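Local structure of glutamate--tRNA ligase (Methanothermobacter thermautotrophicus, 3AII) at residues A401-F406 and G436-E441; M490-P495 and L531-F536. The protein probably attaches glutamate to tRNA in an ATP-dependent two-step reaction, as a non-discriminating glutamyl-tRNA synthetase of archaeal type. One frame throughout, in Å; residues are numbered along the deposited sequence.

Contact 1: A401-F406 and G436-E441; sequences ARRYFF and GNRVLE
Arg438 drives its guanidinium end-on into the face of Phe405. NH1 of Arg438 stands over the centre of the ring, 3.6 Å from CD1 of Phe405, and the two planes are nearly perpendicular, 80° apart. This is a cation-pi contact with the guanidinium standing upright on the ring, Arg438 CZ lying 4.7 Å from the Phe405 centroid and almost on the ring normal. Bends at chi2 (117°) and chi3 (69°) bring the Arg438 chain round to this position. Beside it, CD1 of Leu440 packs at 3.8 Å from CD2 of Phe405, completing the tight, buried part of the contact. The carbonyl O of Arg403 lies over one guanidinium face, 3.3 Å from Arg438 CZ, but is too poorly placed to accept a hydrogen bond; instead NH1 pairs with Glu517, and NH2 with Glu532 and the carbonyl of Pro427. A leucine in place of Phe405 would probably leave Arg438 NH1 without its aromatic face and open a gap beside Leu440. The other side is looser: Arg403 is partly exposed and was modelled in two conformers; in the one described its NH2 binds the carbonyl of Pro427. The contact thus ties barrel strand 402-408 to the two-stranded ribbon 422-427/437-442 within the all-beta anticodon-binding region characteristic of GlnRS-like class I synthetases.

Contact 2: M490-P495 and L531-F536; sequences MIHWVP and LERFGF
His492 and Arg533 meet where an interrupted strand of one beta sheet faces a tight beta turn of another, both in the anticodon-binding region. The turn joins strands 528-531 and 535-541 and carries a classic beta bulge, in which Phe534 N and Gly535 N both donate to Leu531 O. At its apex, Arg533 has a left-handed backbone conformation and extends its side chain, modelled in two conformers of which one is described here, toward strand 489-495. The imidazole and guanidinium planes are turned 49° against each other, yet each group meets the other at its edge. The His492 ring also lies beneath the turn, with the carbonyl O of Glu532 over the centre of one face, 3.8 Å from CG of His492. Its chi1 of 57° sets CG between the backbone N and the carbonyl carbon and swings the ring toward the turn. Farther along, the guanidinium face of Arg533 covers the backbone of Met490 and Ile491: Met490 O sits above its centre, 3.4 Å from Arg533 NH1, without a hydrogen bond. The one hydrogen bond across the contact runs from Arg533 NH2 to His492 ND1, 2.9 Å long and bent to 140° at the hydrogen.

Contact 1 and contact 2 lie about 10 Å apart between centres and share the sheet that holds strands 402-408, 528-531 and 535-541. Each joins it to a different element: contact 1 to the two-stranded ribbon, contact 2 to the sheet containing strand 489-495. Contact 1 is the more buried, resting on cation-pi and apolar packing; contact 2 runs from a buried histidine out to an exposed arginine and relies on a single arginine-to-histidine hydrogen bond and carbonyls over flat groups. Glu532 links them: its carboxylate, also paired with Arg426, reaches Arg438 of contact 1, and its N probably hydrogen-bonds Tyr404 O.

Contact 1: A401-F406 and G436-E441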
loop_
_atom_site.group_PDB
_atom_site.type_symbol
_atom_site.label_atom_id
_atom_site.label_comp_id
_atom_site.label_asym_id
_atom_site.label_seq_id
_atom_site.Cartn_x
_atom_site.Cartn_y
_atom_site.Cartn_z
ATOM N N ALA A 401 -13.250 -1.978 19.317
ATOM C CA ALA A 401 -12.541 -0.749 19.666
ATOM C C ALA A 401 -13.160 -0.053 20.887
ATOM O O ALA A 401 -14.366 0.217 20.907
ATOM C CB ALA A 401 -12.514 0.211 18.469
ATOM N N ARG A 402 -12.333 0.266 21.882
ATOM C CA ARG A 402 -12.803 0.939 23.098
ATOM C C ARG A 402 -13.304 2.339 22.758
ATOM O O ARG A 402 -12.725 3.015 21.902
ATOM C CB ARG A 402 -11.676 1.035 24.137
ATOM C CG ARG A 402 -11.153 -0.324 24.580
ATOM C CD ARG A 402 -9.848 -0.200 25.375
ATOM N NE ARG A 402 -10.059 0.282 26.737
ATOM C CZ ARG A 402 -10.168 -0.505 27.806
ATOM N NH1 ARG A 402 -10.362 0.024 29.006
ATOM N NH2 ARG A 402 -10.086 -1.826 27.674
ATOM N N ARG A 403 -14.357 2.758 23.444
ATOM C CA ARG A 403 -15.004 4.039 23.165
ATOM C C ARG A 403 -14.618 5.130 24.155
ATOM O O ARG A 403 -14.645 4.920 25.369
ATOM C CB ARG A 403 -16.523 3.881 23.184
ATOM C CG ARG A 403 -17.072 2.963 22.096
ATOM C CD ARG A 403 -18.599 2.998 22.113
ATOM N NE ARG A 403 -19.144 2.860 23.456
ATOM C CZ ARG A 403 -20.443 2.946 23.736
ATOM N NH1 ARG A 403 -21.306 3.163 22.754
ATOM N NH2 ARG A 403 -20.882 2.823 24.979
ATOM N N TYR A 404 -14.295 6.314 23.623
ATOM C CA TYR A 404 -14.020 7.490 24.449
ATOM C C TYR A 404 -14.646 8.740 23.830
ATOM O O TYR A 404 -14.871 8.786 22.613
ATOM C CB TYR A 404 -12.507 7.704 24.578
ATOM C CG TYR A 404 -11.788 6.518 25.186
ATOM C CD1 TYR A 404 -11.662 6.397 26.566
ATOM C CD2 TYR A 404 -11.298 5.497 24.385
ATOM C CE1 TYR A 404 -11.021 5.297 27.131
ATOM C CE2 TYR A 404 -10.663 4.395 24.940
ATOM C CZ TYR A 404 -10.524 4.310 26.308
ATOM O OH TYR A 404 -9.899 3.199 26.841
ATOM N N PHE A 405 -14.879 9.757 24.660
ATOM C CA PHE A 405 -15.328 11.075 24.182
ATOM C C PHE A 405 -14.119 11.988 23.970
ATOM O O PHE A 405 -13.421 12.323 24.935
ATOM C CB PHE A 405 -16.258 11.745 25.204
ATOM C CG PHE A 405 -17.635 11.127 25.305
ATOM C CD1 PHE A 405 -18.184 10.422 24.241
ATOM C CD2 PHE A 405 -18.387 11.286 26.463
ATOM C CE1 PHE A 405 -19.466 9.857 24.344
ATOM C CE2 PHE A 405 -19.665 10.729 26.563
ATOM C CZ PHE A 405 -20.202 10.032 25.501
ATOM N N PHE A 406 -13.890 12.384 22.717
ATOM C CA PHE A 406 -12.897 13.390 22.358
ATOM C C PHE A 406 -13.659 14.567 21.778
ATOM O O PHE A 406 -14.368 14.418 20.792
ATOM C CB PHE A 406 -11.917 12.824 21.317
ATOM C CG PHE A 406 -11.065 13.875 20.619
ATOM C CD1 PHE A 406 -10.037 14.514 21.296
ATOM C CD2 PHE A 406 -11.288 14.189 19.283
ATOM C CE1 PHE A 406 -9.246 15.473 20.660
ATOM C CE2 PHE A 406 -10.501 15.138 18.628
ATOM C CZ PHE A 406 -9.483 15.780 19.315
ATOM N N GLY A 436 -15.822 -3.210 31.223
ATOM C CA GLY A 436 -16.489 -2.309 32.146
ATOM C C GLY A 436 -16.920 -0.960 31.603
ATOM O O GLY A 436 -16.966 -0.749 30.381
ATOM N N ASN A 437 -17.247 -0.058 32.522
ATOM C CA ASN A 437 -17.834 1.230 32.147
ATOM C C ASN A 437 -16.919 2.385 32.508
ATOM O O ASN A 437 -16.306 2.381 33.577
ATOM C CB ASN A 437 -19.161 1.438 32.863
ATOM C CG ASN A 437 -20.232 0.473 32.408
ATOM O OD1 ASN A 437 -20.129 -0.119 31.349
ATOM N ND2 ASN A 437 -21.280 0.317 33.222
ATOM N N ARG A 438 -16.845 3.386 31.631
ATOM C CA ARG A 438 -16.278 4.672 32.044
ATOM C C ARG A 438 -17.217 5.357 33.029
ATOM O O ARG A 438 -18.437 5.204 32.951
ATOM C CB ARG A 438 -16.072 5.596 30.837
ATOM C CG ARG A 438 -15.233 5.033 29.716
ATOM C CD ARG A 438 -16.041 4.905 28.427
ATOM N NE ARG A 438 -16.361 6.227 27.872
ATOM C CZ ARG A 438 -17.164 6.411 26.832
ATOM N NH1 ARG A 438 -17.368 7.634 26.361
ATOM N NH2 ARG A 438 -17.767 5.372 26.272
ATOM N N VAL A 439 -16.645 6.110 33.966
ATOM C CA VAL A 439 -17.416 6.892 34.917
ATOM C C VAL A 439 -17.012 8.322 34.727
ATOM O O VAL A 439 -15.840 8.678 34.881
ATOM C CB VAL A 439 -17.149 6.463 36.367
ATOM C CG1 VAL A 439 -18.017 7.261 37.333
ATOM C CG2 VAL A 439 -17.421 4.965 36.499
ATOM N N LEU A 440 -17.986 9.134 34.354
ATOM C CA LEU A 440 -17.756 10.548 34.094
ATOM C C LEU A 440 -18.489 11.352 35.142
ATOM O O LEU A 440 -19.689 11.168 35.345
ATOM C CB LEU A 440 -18.295 10.924 32.722
ATOM C CG LEU A 440 -17.655 10.187 31.545
ATOM C CD1 LEU A 440 -18.162 10.711 30.222
ATOM C CD2 LEU A 440 -16.159 10.342 31.614
ATOM N N GLU A 441 -17.765 12.241 35.807
ATOM C CA GLU A 441 -18.340 13.023 36.881
ATOM C C GLU A 441 -18.674 14.434 36.391
ATOM O O GLU A 441 -17.784 15.265 36.201
ATOM C CB GLU A 441 -17.374 13.090 38.064
ATOM C CG GLU A 441 -16.941 11.736 38.611
ATOM C CD GLU A 441 -17.949 11.115 39.561
ATOM O OE1 GLU A 441 -19.061 11.686 39.740
ATOM O OE2 GLU A 441 -17.615 10.052 40.142
#

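Contact 2: M490-P495 and L531-F536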
loop_
_atom_site.group_PDB
_atom_site.type_symbol
_atom_site.label_atom_id
_atom_site.label_comp_id
_atom_site.label_asym_id
_atom_site.label_seq_id
_atom_site.Cartn_x
_atom_site.Cartn_y
_atom_site.Cartn_z
ATOM N N MET A 490 -28.188 14.835 20.507
ATOM C CA MET A 490 -27.148 14.205 21.332
ATOM C C MET A 490 -25.807 14.862 21.059
ATOM O O MET A 490 -25.495 15.218 19.919
ATOM C CB MET A 490 -27.032 12.701 21.039
ATOM C CG MET A 490 -28.288 11.897 21.301
ATOM S SD MET A 490 -28.703 11.768 23.050
ATOM C CE MET A 490 -27.354 10.789 23.684
ATOM N N ILE A 491 -24.993 15.003 22.101
ATOM C CA ILE A 491 -23.664 15.562 21.934
ATOM C C ILE A 491 -22.707 14.893 22.913
ATOM O O ILE A 491 -23.058 14.634 24.071
ATOM C CB ILE A 491 -23.643 17.119 22.084
ATOM C CG1 ILE A 491 -22.322 17.694 21.546
ATOM C CG2 ILE A 491 -23.865 17.538 23.523
ATOM C CD1 ILE A 491 -22.337 19.215 21.374
ATOM N N HIS A 492 -21.496 14.598 22.446
ATOM C CA HIS A 492 -20.488 14.071 23.362
ATOM C C HIS A 492 -19.877 15.237 24.123
ATOM O O HIS A 492 -20.080 16.404 23.759
ATOM C CB HIS A 492 -19.438 13.199 22.648
ATOM C CG HIS A 492 -18.710 13.886 21.533
ATOM N ND1 HIS A 492 -19.319 14.240 20.351
ATOM C CD2 HIS A 492 -17.403 14.231 21.401
ATOM C CE1 HIS A 492 -18.430 14.799 19.547
ATOM N NE2 HIS A 492 -17.260 14.805 20.162
ATOM N N TRP A 493 -19.161 14.926 25.193
ATOM C CA TRP A 493 -18.762 15.941 26.166
ATOM C C TRP A 493 -17.673 15.393 27.081
ATOM O O TRP A 493 -17.514 14.176 27.221
ATOM C CB TRP A 493 -19.984 16.403 26.986
ATOM C CG TRP A 493 -20.590 15.274 27.774
ATOM C CD1 TRP A 493 -21.402 14.274 27.299
ATOM C CD2 TRP A 493 -20.381 15.000 29.158
ATOM N NE1 TRP A 493 -21.733 13.409 28.331
ATOM C CE2 TRP A 493 -21.111 13.833 29.474
ATOM C CE3 TRP A 493 -19.660 15.637 30.172
ATOM C CZ2 TRP A 493 -21.121 13.284 30.766
ATOM C CZ3 TRP A 493 -19.681 15.097 31.450
ATOM C CH2 TRP A 493 -20.412 13.934 31.733
ATOM N N VAL A 494 -16.906 16.295 27.682
ATOM C CA VAL A 494 -15.838 15.923 28.602
ATOM C C VAL A 494 -15.913 16.770 29.878
ATOM O O VAL A 494 -15.955 17.997 29.804
ATOM C CB VAL A 494 -14.457 16.131 27.950
ATOM C CG1 VAL A 494 -13.356 15.680 28.904
ATOM C CG2 VAL A 494 -14.361 15.364 26.609
ATOM N N PRO A 495 -15.938 16.123 31.057
ATOM C CA PRO A 495 -15.911 16.867 32.322
ATOM C C PRO A 495 -14.681 17.769 32.367
ATOM O O PRO A 495 -13.580 17.315 32.058
ATOM C CB PRO A 495 -15.784 15.767 33.384
ATOM C CG PRO A 495 -16.302 14.523 32.740
ATOM C CD PRO A 495 -16.041 14.662 31.254
ATOM N N LEU A 531 -13.412 7.205 18.846
ATOM C CA LEU A 531 -13.711 8.508 19.408
ATOM C C LEU A 531 -15.154 8.794 19.019
ATOM O O LEU A 531 -15.459 9.074 17.852
ATOM C CB LEU A 531 -12.750 9.539 18.814
ATOM C CG LEU A 531 -11.278 9.205 19.076
ATOM C CD1 LEU A 531 -10.358 10.273 18.485
ATOM C CD2 LEU A 531 -11.003 9.035 20.582
ATOM N N GLU A 532 -16.058 8.670 19.987
ATOM C CA GLU A 532 -17.473 8.605 19.663
ATOM C C GLU A 532 -17.951 9.867 18.959
ATOM O O GLU A 532 -17.570 10.969 19.344
ATOM C CB GLU A 532 -18.298 8.366 20.915
ATOM C CG GLU A 532 -17.943 7.050 21.607
ATOM C CD GLU A 532 -19.034 6.592 22.534
ATOM O OE1 GLU A 532 -20.129 6.253 22.035
ATOM O OE2 GLU A 532 -18.806 6.571 23.755
ATOM N N ARG A 533 -18.761 9.664 17.922
ATOM C CA ARG A 533 -19.302 10.769 17.125
ATOM C C ARG A 533 -18.211 11.552 16.400
ATOM O O ARG A 533 -18.450 12.665 15.916
ATOM C CB ARG A 533 -20.149 11.714 17.998
ATOM C CG ARG A 533 -21.310 11.034 18.729
ATOM C CD ARG A 533 -22.269 12.047 19.408
ATOM N NE ARG A 533 -22.994 12.873 18.436
ATOM C CZ ARG A 533 -22.714 14.146 18.179
ATOM N NH1 ARG A 533 -23.416 14.812 17.268
ATOM N NH2 ARG A 533 -21.742 14.758 18.836
ATOM N N PHE A 534 -17.009 10.983 16.326
ATOM C CA PHE A 534 -15.912 11.639 15.627
ATOM C C PHE A 534 -15.260 10.673 14.624
ATOM O O PHE A 534 -15.290 10.914 13.415
ATOM C CB PHE A 534 -14.905 12.212 16.636
ATOM C CG PHE A 534 -13.791 13.006 16.003
ATOM C CD1 PHE A 534 -14.008 14.309 15.581
ATOM C CD2 PHE A 534 -12.529 12.447 15.837
ATOM C CE1 PHE A 534 -12.980 15.042 14.993
ATOM C CE2 PHE A 534 -11.494 13.174 15.243
ATOM C CZ PHE A 534 -11.725 14.475 14.829
ATOM N N GLY A 535 -14.703 9.568 15.113
ATOM C CA GLY A 535 -14.172 8.548 14.223
ATOM C C GLY A 535 -13.297 7.533 14.938
ATOM O O GLY A 535 -12.993 7.695 16.116
ATOM N N PHE A 536 -12.888 6.493 14.220
ATOM C CA PHE A 536 -11.927 5.530 14.759
ATOM C C PHE A 536 -10.529 6.079 14.549
ATOM O O PHE A 536 -10.279 6.774 13.562
ATOM C CB PHE A 536 -12.065 4.189 14.053
ATOM C CG PHE A 536 -13.372 3.504 14.328
ATOM C CD1 PHE A 536 -13.491 2.628 15.385
ATOM C CD2 PHE A 536 -14.483 3.754 13.537
ATOM C CE1 PHE A 536 -14.692 1.991 15.641
ATOM C CE2 PHE A 536 -15.688 3.129 13.795
ATOM C CZ PHE A 536 -15.791 2.244 14.848
#